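Local structure of amidohydrolase (Xanthomonas campestris pv. campestris, 4DZH) at residues A[21-26]-A[36-41]; A[74-79]-A[362-367]; A[88-93]-A[102-107]; A[227-232]-A[249-254]. The protein probably deaminates adenosine-type nucleosides such as 5'-methylthioadenosine, as a zinc-dependent hydrolase of the amidohydrolase superfamily. All blocks are in the same frame, centred on the assembly; numbering follows the deposited sequence.

Interaction 1: A[21-26]-A[36-41]; sequences GYVVPI and HAVAVS
V23 and H36 make the main apolar contact between 21-26 and 36-41. The side chain of V23 leaves the backbone toward strand 36-41. CG2 of V23 sits 3.5 Å from CB of H36, and the two side chains cross at about a right angle. The same methyl, CG2 of V23, is also 3.5 Å from the carbonyl O of H36, so it touches both the side chain and the backbone of H36. CG1 of V23 lies anti to the backbone N (chi1 173°), beside the carbonyl carbon. It meets CG2 of V38 at 4.4 Å, a looser touch.

The polar part lies outside the contact. No hydrogen bond joins the two segments. Of the H36 side chain, CB makes the contact; the imidazole leads away from V23. ND1 of H36 is hydrogen-bonded to the carbonyl of E34, which ties the ring to the chain just before its strand. The backbone of V23 bonds with L33, and that of G21 with D35 and R66.

The chain turns a corner at G21. Strand 36-41 belongs to the small mixed sheet with 44-50 and 16-20, where V38 also meets I45. Strand 22-23 instead runs parallel to 69-80, in the sheet that includes barrel strands. On that side Y22 and V24 pack on helix 397-403, and V24 and I26 on helix 349-363.

Interaction 2: A[74-79]-A[362-367]; sequences GLVNAH and RALGFG. With ZN (zinc ion), chain E.
V76 and A78 face L364 with no hydrogen bond between the segments; the closest CA pair, A78 and L364, is 7.4 Å apart. L364 bridges the two chain segments with its two methyls. CD2 of L364 lies 4.0 Å from CG1 of V76, and the two side chains slide past each other in opposite directions. CD1 of L364 lies 4.1 Å from CB of A78. The isobutyl group thus straddles two residues that point to the same side of the strand. CG of L364 is anti to its carbonyl carbon (chi1 -82°), which leaves CD1 and CD2 to meet A78 and V76.

This is the packing of a TIM-barrel strand against the C-terminal end of a helix. Helix 349-363 closes with a Schellman motif, in which G365 takes positive phi (80°) and its N makes a weak bond to O of R362. Past the helix end, the carbonyl O of L364 lies 3.8 Å above the ring plane of F366, offset toward the rim.

The far end of the strand serves the metal. NE2 of H79 binds the zinc ion at 2.1 Å, and H81, H228 and D316 complete the protein ligands. ND1 of H79 bonds to NE2 of H226, a second-shell contact that helps fix the rotation of the ring. N77 turns away from L364, and its ND2 bonds to OG1 of T315.

Interaction 3: A[88-93]-A[102-107]; sequences RGVADD and QHIWPV
The imidazole of H103 meets the methyl of A91 obliquely, neither squarely over a face nor squarely at an edge. CB of A91 lies 3.7 Å from CG of H103 and 3.9 Å from CD2 of H103. It is slightly closer to the root of the side chain, at 3.6 Å from CB of H103. ND1 of H103 is hydrogen-bonded to O of V98 in the same helix, which helps fix the ring.

The second touch is purely aliphatic. CG1 of V90 sits between its own backbone N and carbonyl carbon (chi1 67°), and from there it meets CD1 of I104 at 3.9 Å. The two side chains cross at a slant. I104 reaches the loop with the end of its chain, and its side chain also meets M84, W99 and A319. No hydrogen bond joins the segments.

Polar links run from the loop to other parts. D92 forms a salt bridge with K293, and R88 one with E127. D92 and D93 also bond to S399 and Y403 of the second subunit.

The helix has a wider pi-type turn at 102-104, and it is kinked at P106. The arrangement is a loop after barrel strand 69-80 folding back on the helix that follows it. It lies near the metal site of an amidohydrolase TIM barrel: the side chain of I104 is about 9 Å from a zinc ion.

Interaction 4: A[227-232]-A[249-254]; sequences LHTHET and ARLDRL. With ZN (zinc ion), chain E.
L227 holds CG anti to its backbone N (chi1 174°), and L251 holds CG anti to its carbonyl carbon (chi1 -66°). With these torsions the two leucines reach toward each other tip to tip. This is strand-to-helix packing in the TIM barrel, between strand 225-229 and helix 247-254. CD2 of L227 lies 3.6 Å from CD1 of L251 and 3.8 Å from CD2 of L251, so its methyl sits against the fork. T229 adds its own methyl, with CG2 of T229 4.0 Å from CD1 of L251. F211 and V257 also touch L251, so its side chain is packed from several parts of the fold.

The strand faces two ways. L227 and T229 point to the helix, while H228 between them points to the metal. NE2 of H228 binds the zinc ion at 2.2 Å, and ND1 of H228 bonds to O of H201, which helps set the ring. Salt bridges from R250 and R253 to D208 tie the helix to the start of helix 208-221.

The hydroxyl of T229 turns back on its own strand. OG1 of T229 donates to O of L227 at 2.9 Å, from above the carbonyl plane, 62° out of it.

Overall arrangement
The contacts run from the small mixed sheet into the zinc-binding barrel. Interaction 1 closes first along the chain. Interactions 3 and 4 follow one another inside the long loop that interaction 2 closes. Interactions 1 and 2 have centres 20 Å apart and share a sheet, where strands 22-23 and 69-80 are neighbours. Interactions 2 and 4 touch through the zinc: NE2 of H79 and NE2 of H228 are 3.0 Å apart, and both bind the ion. Interaction 3 follows on the chain after strand 69-80, with its centre 28 Å from that of interaction 2. The strands packed at 2 and 4 thus each supply a zinc ligand, H79 and H228.

Interaction 1: A[21-26]-A[36-41]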
loop_
_atom_site.group_PDB
_atom_site.type_symbol
_atom_site.label_atom_id
_atom_site.label_comp_id
_atom_site.label_asym_id
_atom_site.label_seq_id
_atom_site.Cartn_x
_atom_site.Cartn_y
_atom_site.Cartn_z
ATOM N N GLY A 21 10.722 19.336 12.015
ATOM C CA GLY A 21 11.678 18.420 12.602
ATOM C C GLY A 21 12.740 17.957 11.622
ATOM O O GLY A 21 13.891 17.733 11.990
ATOM N N TYR A 22 12.336 17.770 10.369
ATOM C CA TYR A 22 13.224 17.226 9.336
ATOM C C TYR A 22 12.894 17.916 8.046
ATOM O O TYR A 22 11.707 18.113 7.721
ATOM C CB TYR A 22 13.027 15.713 9.163
ATOM C CG TYR A 22 13.254 14.987 10.448
ATOM C CD1 TYR A 22 14.530 14.571 10.806
ATOM C CD2 TYR A 22 12.190 14.733 11.322
ATOM C CE1 TYR A 22 14.754 13.913 12.011
ATOM C CE2 TYR A 22 12.402 14.083 12.542
ATOM C CZ TYR A 22 13.687 13.667 12.873
ATOM O OH TYR A 22 13.924 13.010 14.074
ATOM N N VAL A 23 13.930 18.354 7.334
ATOM C CA VAL A 23 13.727 18.826 5.964
ATOM C C VAL A 23 14.423 17.881 4.991
ATOM O O VAL A 23 15.600 17.572 5.157
ATOM C CB VAL A 23 14.261 20.276 5.739
ATOM C CG1 VAL A 23 14.182 20.671 4.268
ATOM C CG2 VAL A 23 13.486 21.261 6.640
ATOM N N VAL A 24 13.684 17.395 3.989
ATOM C CA VAL A 24 14.231 16.481 3.009
ATOM C C VAL A 24 14.299 17.181 1.657
ATOM O O VAL A 24 13.296 17.275 0.947
ATOM C CB VAL A 24 13.350 15.209 2.891
ATOM C CG1 VAL A 24 13.937 14.277 1.857
ATOM C CG2 VAL A 24 13.164 14.553 4.289
ATOM N N PRO A 25 15.478 17.721 1.295
ATOM C CA PRO A 25 15.537 18.616 0.133
ATOM C C PRO A 25 15.498 17.937 -1.243
ATOM O O PRO A 25 15.215 18.648 -2.210
ATOM C CB PRO A 25 16.867 19.353 0.333
ATOM C CG PRO A 25 17.751 18.334 1.051
ATOM C CD PRO A 25 16.784 17.561 1.970
ATOM N N ILE A 26 15.788 16.637 -1.296
ATOM C CA ILE A 26 15.874 15.804 -2.502
ATOM C C ILE A 26 17.192 16.107 -3.240
ATOM O O ILE A 26 17.920 15.183 -3.632
ATOM C CB ILE A 26 14.656 15.975 -3.440
ATOM C CG1 ILE A 26 13.358 15.632 -2.695
ATOM C CG2 ILE A 26 14.793 15.087 -4.681
ATOM C CD1 ILE A 26 13.275 14.208 -2.172
ATOM N N HIS A 36 15.457 22.092 10.651
ATOM C CA HIS A 36 15.693 23.096 9.622
ATOM C C HIS A 36 14.376 23.784 9.260
ATOM O O HIS A 36 13.290 23.261 9.556
ATOM C CB HIS A 36 16.266 22.448 8.367
ATOM C CG HIS A 36 17.763 22.426 8.304
ATOM N ND1 HIS A 36 18.541 21.785 9.239
ATOM C CD2 HIS A 36 18.621 22.983 7.410
ATOM C CE1 HIS A 36 19.815 21.911 8.906
ATOM N NE2 HIS A 36 19.892 22.644 7.809
ATOM N N ALA A 37 14.477 24.940 8.609
ATOM C CA ALA A 37 13.316 25.732 8.230
ATOM C C ALA A 37 13.418 26.162 6.776
ATOM O O ALA A 37 14.513 26.160 6.188
ATOM C CB ALA A 37 13.201 26.969 9.133
ATOM N N VAL A 38 12.280 26.531 6.194
ATOM C CA VAL A 38 12.230 26.941 4.801
ATOM C C VAL A 38 11.497 28.240 4.747
ATOM O O VAL A 38 10.364 28.346 5.207
ATOM C CB VAL A 38 11.488 25.879 3.908
ATOM C CG1 VAL A 38 11.295 26.399 2.463
ATOM C CG2 VAL A 38 12.281 24.627 3.888
ATOM N N ALA A 39 12.158 29.262 4.223
ATOM C CA ALA A 39 11.500 30.552 4.100
ATOM C C ALA A 39 10.960 30.721 2.690
ATOM O O ALA A 39 11.578 30.287 1.715
ATOM C CB ALA A 39 12.463 31.712 4.453
ATOM N N VAL A 40 9.816 31.391 2.590
ATOM C CA VAL A 40 9.093 31.511 1.331
ATOM C C VAL A 40 8.598 32.931 1.197
ATOM O O VAL A 40 8.112 33.525 2.172
ATOM C CB VAL A 40 7.859 30.529 1.334
ATOM C CG1 VAL A 40 7.114 30.609 0.010
ATOM C CG2 VAL A 40 8.296 29.082 1.620
ATOM N N SER A 41 8.772 33.523 0.005
ATOM C CA SER A 41 8.206 34.851 -0.286
ATOM C C SER A 41 7.674 34.804 -1.704
ATOM O O SER A 41 8.339 34.278 -2.594
ATOM C CB SER A 41 9.253 35.971 -0.194
ATOM O OG SER A 41 9.683 36.131 1.146
#

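Interaction 2: A[74-79]-A[362-367]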
loop_
_atom_site.group_PDB
_atom_site.type_symbol
_atom_site.label_atom_id
_atom_site.label_comp_id
_atom_site.label_asym_id
_atom_site.label_seq_id
_atom_site.Cartn_x
_atom_site.Cartn_y
_atom_site.Cartn_z
ATOM N N GLY A 74 6.267 18.507 -2.678
ATOM C CA GLY A 74 5.054 17.780 -3.023
ATOM C C GLY A 74 5.365 16.615 -3.938
ATOM O O GLY A 74 6.270 16.636 -4.773
ATOM N N LEU A 75 4.631 15.540 -3.766
ATOM C CA LEU A 75 4.727 14.425 -4.683
ATOM C C LEU A 75 4.128 14.778 -6.028
ATOM O O LEU A 75 3.127 15.505 -6.154
ATOM C CB LEU A 75 4.018 13.222 -4.096
ATOM C CG LEU A 75 4.562 12.789 -2.723
ATOM C CD1 LEU A 75 3.782 11.600 -2.170
ATOM C CD2 LEU A 75 6.113 12.542 -2.688
ATOM N N VAL A 76 4.751 14.248 -7.072
ATOM C CA VAL A 76 4.347 14.512 -8.442
ATOM C C VAL A 76 3.811 13.226 -9.035
ATOM O O VAL A 76 4.562 12.227 -9.206
ATOM C CB VAL A 76 5.551 15.052 -9.249
ATOM C CG1 VAL A 76 5.172 15.214 -10.732
ATOM C CG2 VAL A 76 6.046 16.388 -8.665
ATOM N N ASN A 77 2.488 13.189 -9.231
ATOM C CA ASN A 77 1.843 12.009 -9.756
ATOM C C ASN A 77 1.894 12.119 -11.268
ATOM O O ASN A 77 1.128 12.858 -11.870
ATOM C CB ASN A 77 0.377 11.953 -9.249
ATOM C CG ASN A 77 -0.346 10.656 -9.644
ATOM O OD1 ASN A 77 -0.004 9.979 -10.658
ATOM N ND2 ASN A 77 -1.400 10.309 -8.889
ATOM N N ALA A 78 2.817 11.382 -11.870
ATOM C CA ALA A 78 3.182 11.635 -13.263
ATOM C C ALA A 78 2.321 10.898 -14.282
ATOM O O ALA A 78 2.686 10.866 -15.486
ATOM C CB ALA A 78 4.700 11.293 -13.451
ATOM N N HIS A 79 1.184 10.315 -13.864
ATOM C CA HIS A 79 0.221 9.761 -14.819
ATOM C C HIS A 79 -1.166 9.603 -14.226
ATOM O O HIS A 79 -1.406 8.695 -13.445
ATOM C CB HIS A 79 0.659 8.388 -15.340
ATOM C CG HIS A 79 -0.236 7.866 -16.430
ATOM N ND1 HIS A 79 -0.380 8.516 -17.638
ATOM C CD2 HIS A 79 -1.091 6.814 -16.471
ATOM C CE1 HIS A 79 -1.228 7.844 -18.402
ATOM N NE2 HIS A 79 -1.679 6.802 -17.722
ATOM N N ARG A 362 10.950 16.516 -13.563
ATOM C CA ARG A 362 11.703 16.475 -14.821
ATOM C C ARG A 362 10.915 15.863 -15.977
ATOM O O ARG A 362 11.038 16.317 -17.135
ATOM C CB ARG A 362 12.997 15.708 -14.628
ATOM C CG ARG A 362 14.007 16.488 -13.809
ATOM C CD ARG A 362 15.238 15.652 -13.500
ATOM N NE ARG A 362 16.226 16.439 -12.761
ATOM C CZ ARG A 362 17.395 15.958 -12.333
ATOM N NH1 ARG A 362 17.736 14.699 -12.587
ATOM N NH2 ARG A 362 18.247 16.741 -11.685
ATOM N N ALA A 363 10.114 14.835 -15.681
ATOM C CA ALA A 363 9.306 14.198 -16.733
ATOM C C ALA A 363 8.285 15.171 -17.316
ATOM O O ALA A 363 7.931 15.087 -18.494
ATOM C CB ALA A 363 8.592 12.966 -16.161
ATOM N N LEU A 364 7.796 16.101 -16.505
ATOM C CA LEU A 364 6.735 17.002 -16.940
ATOM C C LEU A 364 7.312 18.313 -17.462
ATOM O O LEU A 364 6.572 19.174 -17.917
ATOM C CB LEU A 364 5.756 17.300 -15.785
ATOM C CG LEU A 364 4.652 16.268 -15.486
ATOM C CD1 LEU A 364 5.211 14.855 -15.329
ATOM C CD2 LEU A 364 3.912 16.674 -14.206
ATOM N N GLY A 365 8.639 18.456 -17.426
ATOM C CA GLY A 365 9.279 19.697 -17.846
ATOM C C GLY A 365 9.261 20.806 -16.802
ATOM O O GLY A 365 9.481 22.004 -17.115
ATOM N N PHE A 366 9.026 20.414 -15.552
ATOM C CA PHE A 366 8.937 21.344 -14.430
ATOM C C PHE A 366 10.170 21.236 -13.507
ATOM O O PHE A 366 10.183 21.789 -12.380
ATOM C CB PHE A 366 7.683 21.025 -13.589
ATOM C CG PHE A 366 6.363 21.226 -14.294
ATOM C CD1 PHE A 366 6.220 22.026 -15.408
ATOM C CD2 PHE A 366 5.217 20.591 -13.778
ATOM C CE1 PHE A 366 4.972 22.193 -16.007
ATOM C CE2 PHE A 366 3.977 20.773 -14.368
ATOM C CZ PHE A 366 3.848 21.564 -15.497
ATOM N N GLY A 367 11.197 20.527 -13.972
ATOM C CA GLY A 367 12.372 20.243 -13.166
ATOM C C GLY A 367 13.059 21.477 -12.609
ATOM O O GLY A 367 13.690 21.433 -11.544
HETATM ZN ZN ZN E . -3.278 5.635 -18.331
HETATM O O HOH W 1 -3.156 3.624 -18.516
#

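Interaction 3: A[88-93]-A[102-107]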
loop_
_atom_site.group_PDB
_atom_site.type_symbol
_atom_site.label_atom_id
_atom_site.label_comp_id
_atom_site.label_asym_id
_atom_site.label_seq_id
_atom_site.Cartn_x
_atom_site.Cartn_y
_atom_site.Cartn_z
ATOM N N ARG A 88 -14.457 4.833 -9.281
ATOM C CA ARG A 88 -13.685 4.061 -8.316
ATOM C C ARG A 88 -14.283 2.697 -8.049
ATOM O O ARG A 88 -15.387 2.628 -7.530
ATOM C CB ARG A 88 -13.590 4.862 -7.016
ATOM C CG ARG A 88 -12.540 4.307 -6.035
ATOM C CD ARG A 88 -12.526 5.047 -4.719
ATOM N NE ARG A 88 -12.579 6.518 -4.741
ATOM C CZ ARG A 88 -11.531 7.335 -4.812
ATOM N NH1 ARG A 88 -10.282 6.875 -4.976
ATOM N NH2 ARG A 88 -11.734 8.646 -4.702
ATOM N N GLY A 89 -13.548 1.621 -8.390
ATOM C CA GLY A 89 -14.010 0.253 -8.165
ATOM C C GLY A 89 -15.227 -0.128 -8.986
ATOM O O GLY A 89 -15.972 -1.011 -8.597
ATOM N N VAL A 90 -15.439 0.522 -10.131
ATOM C CA VAL A 90 -16.673 0.263 -10.899
ATOM C C VAL A 90 -16.624 -1.109 -11.553
ATOM O O VAL A 90 -17.677 -1.731 -11.825
ATOM C CB VAL A 90 -16.953 1.397 -11.944
ATOM C CG1 VAL A 90 -15.908 1.405 -13.047
ATOM C CG2 VAL A 90 -18.356 1.256 -12.544
ATOM N N ALA A 91 -15.417 -1.626 -11.783
ATOM C CA ALA A 91 -15.307 -2.906 -12.498
ATOM C C ALA A 91 -14.031 -3.706 -12.201
ATOM O O ALA A 91 -13.156 -3.855 -13.052
ATOM C CB ALA A 91 -15.431 -2.674 -13.998
ATOM N N ASP A 92 -13.958 -4.262 -11.005
ATOM C CA ASP A 92 -12.742 -4.908 -10.545
ATOM C C ASP A 92 -12.676 -6.385 -10.949
ATOM O O ASP A 92 -13.700 -7.009 -11.273
ATOM C CB ASP A 92 -12.650 -4.749 -9.028
ATOM C CG ASP A 92 -12.362 -3.315 -8.614
ATOM O OD1 ASP A 92 -11.529 -2.655 -9.273
ATOM O OD2 ASP A 92 -12.968 -2.847 -7.629
ATOM N N ASP A 93 -11.458 -6.929 -10.981
ATOM C CA ASP A 93 -11.238 -8.372 -11.035
ATOM C C ASP A 93 -11.712 -9.009 -12.339
ATOM O O ASP A 93 -12.163 -10.152 -12.352
ATOM C CB ASP A 93 -11.859 -9.040 -9.797
ATOM C CG ASP A 93 -11.354 -8.398 -8.477
ATOM O OD1 ASP A 93 -10.145 -8.088 -8.393
ATOM O OD2 ASP A 93 -12.161 -8.190 -7.544
ATOM N N GLN A 102 -16.700 -3.761 -21.879
ATOM C CA GLN A 102 -18.012 -4.050 -21.334
ATOM C C GLN A 102 -18.325 -3.189 -20.125
ATOM O O GLN A 102 -19.466 -3.162 -19.639
ATOM C CB GLN A 102 -18.158 -5.547 -21.023
ATOM C CG GLN A 102 -18.802 -6.355 -22.178
ATOM C CD GLN A 102 -17.828 -7.285 -22.900
ATOM O OE1 GLN A 102 -17.307 -8.245 -22.315
ATOM N NE2 GLN A 102 -17.602 -7.019 -24.189
ATOM N N HIS A 103 -17.329 -2.435 -19.664
ATOM C CA HIS A 103 -17.533 -1.609 -18.491
ATOM C C HIS A 103 -17.013 -0.176 -18.650
ATOM O O HIS A 103 -17.809 0.776 -18.612
ATOM C CB HIS A 103 -16.945 -2.285 -17.229
ATOM C CG HIS A 103 -17.614 -3.581 -16.872
ATOM N ND1 HIS A 103 -17.293 -4.778 -17.483
ATOM C CD2 HIS A 103 -18.596 -3.867 -15.981
ATOM C CE1 HIS A 103 -18.039 -5.746 -16.977
ATOM N NE2 HIS A 103 -18.836 -5.220 -16.060
ATOM N N ILE A 104 -15.699 -0.011 -18.831
ATOM C CA ILE A 104 -15.120 1.341 -18.837
ATOM C C ILE A 104 -15.586 2.203 -20.026
ATOM O O ILE A 104 -16.149 3.289 -19.827
ATOM C CB ILE A 104 -13.568 1.330 -18.773
ATOM C CG1 ILE A 104 -13.070 0.676 -17.477
ATOM C CG2 ILE A 104 -13.019 2.765 -18.870
ATOM C CD1 ILE A 104 -13.606 1.321 -16.244
ATOM N N TRP A 105 -15.359 1.732 -21.252
ATOM C CA TRP A 105 -15.795 2.506 -22.432
ATOM C C TRP A 105 -17.303 2.803 -22.453
ATOM O O TRP A 105 -17.690 3.948 -22.658
ATOM C CB TRP A 105 -15.363 1.858 -23.745
ATOM C CG TRP A 105 -13.878 1.722 -23.907
ATOM C CD1 TRP A 105 -12.901 2.464 -23.283
ATOM C CD2 TRP A 105 -13.191 0.767 -24.729
ATOM N NE1 TRP A 105 -11.651 2.027 -23.679
ATOM C CE2 TRP A 105 -11.803 0.992 -24.567
ATOM C CE3 TRP A 105 -13.616 -0.248 -25.596
ATOM C CZ2 TRP A 105 -10.838 0.233 -25.239
ATOM C CZ3 TRP A 105 -12.654 -1.000 -26.261
ATOM C CH2 TRP A 105 -11.282 -0.753 -26.074
ATOM N N PRO A 106 -18.163 1.790 -22.220
ATOM C CA PRO A 106 -19.595 2.132 -22.240
ATOM C C PRO A 106 -20.028 3.102 -21.132
ATOM O O PRO A 106 -20.917 3.930 -21.359
ATOM C CB PRO A 106 -20.291 0.778 -22.041
ATOM C CG PRO A 106 -19.256 -0.243 -22.415
ATOM C CD PRO A 106 -17.939 0.341 -22.049
ATOM N N VAL A 107 -19.430 3.015 -19.948
ATOM C CA VAL A 107 -19.761 3.996 -18.928
ATOM C C VAL A 107 -19.253 5.380 -19.321
ATOM O O VAL A 107 -19.996 6.360 -19.230
ATOM C CB VAL A 107 -19.252 3.594 -17.534
ATOM C CG1 VAL A 107 -19.434 4.738 -16.567
ATOM C CG2 VAL A 107 -20.026 2.415 -17.055
#

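Interaction 4: A[227-232]-A[249-254]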
loop_
_atom_site.group_PDB
_atom_site.type_symbol
_atom_site.label_atom_id
_atom_site.label_comp_id
_atom_site.label_asym_id
_atom_site.label_seq_id
_atom_site.Cartn_x
_atom_site.Cartn_y
_atom_site.Cartn_z
ATOM N N LEU A 227 2.455 9.601 -23.632
ATOM C CA LEU A 227 1.996 8.444 -24.408
ATOM C C LEU A 227 2.048 7.126 -23.639
ATOM O O LEU A 227 3.129 6.691 -23.203
ATOM C CB LEU A 227 2.853 8.314 -25.659
ATOM C CG LEU A 227 2.669 7.110 -26.572
ATOM C CD1 LEU A 227 1.333 7.214 -27.242
ATOM C CD2 LEU A 227 3.791 7.081 -27.654
ATOM N N HIS A 228 0.907 6.454 -23.497
ATOM C CA HIS A 228 0.942 5.053 -23.050
ATOM C C HIS A 228 1.779 4.217 -24.009
ATOM O O HIS A 228 1.418 4.114 -25.193
ATOM C CB HIS A 228 -0.454 4.429 -22.985
ATOM C CG HIS A 228 -1.417 5.116 -22.063
ATOM N ND1 HIS A 228 -2.513 5.792 -22.543
ATOM C CD2 HIS A 228 -1.526 5.127 -20.710
ATOM C CE1 HIS A 228 -3.237 6.229 -21.526
ATOM N NE2 HIS A 228 -2.664 5.843 -20.402
ATOM N N THR A 229 2.849 3.592 -23.522
ATOM C CA THR A 229 3.795 2.906 -24.423
ATOM C C THR A 229 4.215 1.529 -23.900
ATOM O O THR A 229 4.741 1.409 -22.783
ATOM C CB THR A 229 5.063 3.762 -24.592
ATOM O OG1 THR A 229 4.721 5.100 -24.973
ATOM C CG2 THR A 229 6.017 3.173 -25.682
ATOM N N HIS A 230 4.039 0.469 -24.705
ATOM C CA HIS A 230 4.495 -0.870 -24.297
ATOM C C HIS A 230 3.886 -1.330 -22.955
ATOM O O HIS A 230 4.551 -1.948 -22.096
ATOM C CB HIS A 230 6.038 -0.985 -24.262
ATOM C CG HIS A 230 6.660 -1.156 -25.615
ATOM N ND1 HIS A 230 7.726 -2.003 -25.827
ATOM C CD2 HIS A 230 6.382 -0.577 -26.808
ATOM C CE1 HIS A 230 8.067 -1.956 -27.108
ATOM N NE2 HIS A 230 7.272 -1.097 -27.722
ATOM N N GLU A 231 2.604 -1.038 -22.796
ATOM C CA GLU A 231 1.908 -1.375 -21.582
ATOM C C GLU A 231 1.622 -2.882 -21.474
ATOM O O GLU A 231 1.579 -3.458 -20.388
ATOM C CB GLU A 231 0.611 -0.548 -21.481
ATOM C CG GLU A 231 -0.140 -0.868 -20.178
ATOM C CD GLU A 231 -1.392 -0.045 -19.976
ATOM O OE1 GLU A 231 -1.841 0.587 -20.946
ATOM O OE2 GLU A 231 -1.892 -0.019 -18.815
ATOM N N THR A 232 1.430 -3.553 -22.625
ATOM C CA THR A 232 1.035 -4.953 -22.568
ATOM C C THR A 232 1.746 -5.775 -23.644
ATOM O O THR A 232 2.170 -5.211 -24.662
ATOM C CB THR A 232 -0.497 -5.166 -22.735
ATOM O OG1 THR A 232 -0.916 -4.771 -24.040
ATOM C CG2 THR A 232 -1.307 -4.371 -21.702
ATOM N N ALA A 249 9.990 0.778 -31.913
ATOM C CA ALA A 249 10.649 0.873 -33.222
ATOM C C ALA A 249 9.858 1.752 -34.197
ATOM O O ALA A 249 10.426 2.608 -34.901
ATOM C CB ALA A 249 10.869 -0.526 -33.804
ATOM N N ARG A 250 8.543 1.538 -34.251
ATOM C CA ARG A 250 7.667 2.391 -35.055
ATOM C C ARG A 250 7.658 3.859 -34.607
ATOM O O ARG A 250 7.725 4.763 -35.431
ATOM C CB ARG A 250 6.243 1.846 -35.085
ATOM C CG ARG A 250 5.192 2.844 -35.566
ATOM C CD ARG A 250 3.796 2.203 -35.594
ATOM N NE ARG A 250 2.795 3.164 -36.023
ATOM C CZ ARG A 250 1.755 3.528 -35.286
ATOM N NH1 ARG A 250 1.592 2.976 -34.092
ATOM N NH2 ARG A 250 0.886 4.450 -35.736
ATOM N N LEU A 251 7.553 4.110 -33.303
ATOM C CA LEU A 251 7.597 5.482 -32.812
ATOM C C LEU A 251 8.946 6.137 -33.102
ATOM O O LEU A 251 9.015 7.335 -33.377
ATOM C CB LEU A 251 7.354 5.502 -31.305
ATOM C CG LEU A 251 5.961 5.065 -30.797
ATOM C CD1 LEU A 251 5.978 4.804 -29.304
ATOM C CD2 LEU A 251 4.884 6.086 -31.125
ATOM N N ASP A 252 10.011 5.339 -33.050
ATOM C CA ASP A 252 11.357 5.826 -33.370
ATOM C C ASP A 252 11.417 6.289 -34.838
ATOM O O ASP A 252 11.911 7.369 -35.131
ATOM C CB ASP A 252 12.402 4.743 -33.073
ATOM C CG ASP A 252 13.841 5.218 -33.309
ATOM O OD1 ASP A 252 14.031 6.426 -33.530
ATOM O OD2 ASP A 252 14.785 4.389 -33.248
ATOM N N ARG A 253 10.885 5.478 -35.748
ATOM C CA ARG A 253 10.865 5.852 -37.153
ATOM C C ARG A 253 9.928 7.049 -37.397
ATOM O O ARG A 253 10.173 7.855 -38.287
ATOM C CB ARG A 253 10.509 4.645 -38.034
ATOM C CG ARG A 253 9.012 4.373 -38.189
ATOM C CD ARG A 253 8.650 3.525 -39.424
ATOM N NE ARG A 253 7.431 2.759 -39.158
ATOM C CZ ARG A 253 6.191 3.214 -39.351
ATOM N NH1 ARG A 253 5.983 4.432 -39.844
ATOM N NH2 ARG A 253 5.152 2.434 -39.052
ATOM N N LEU A 254 8.874 7.190 -36.586
ATOM C CA LEU A 254 7.975 8.338 -36.694
ATOM C C LEU A 254 8.576 9.620 -36.095
ATOM O O LEU A 254 8.017 10.705 -36.256
ATOM C CB LEU A 254 6.605 8.044 -36.041
ATOM C CG LEU A 254 5.766 6.982 -36.770
ATOM C CD1 LEU A 254 4.592 6.526 -35.932
ATOM C CD2 LEU A 254 5.302 7.542 -38.142
HETATM ZN ZN ZN E . -3.278 5.635 -18.331
HETATM O O HOH W 1 -3.156 3.624 -18.516
#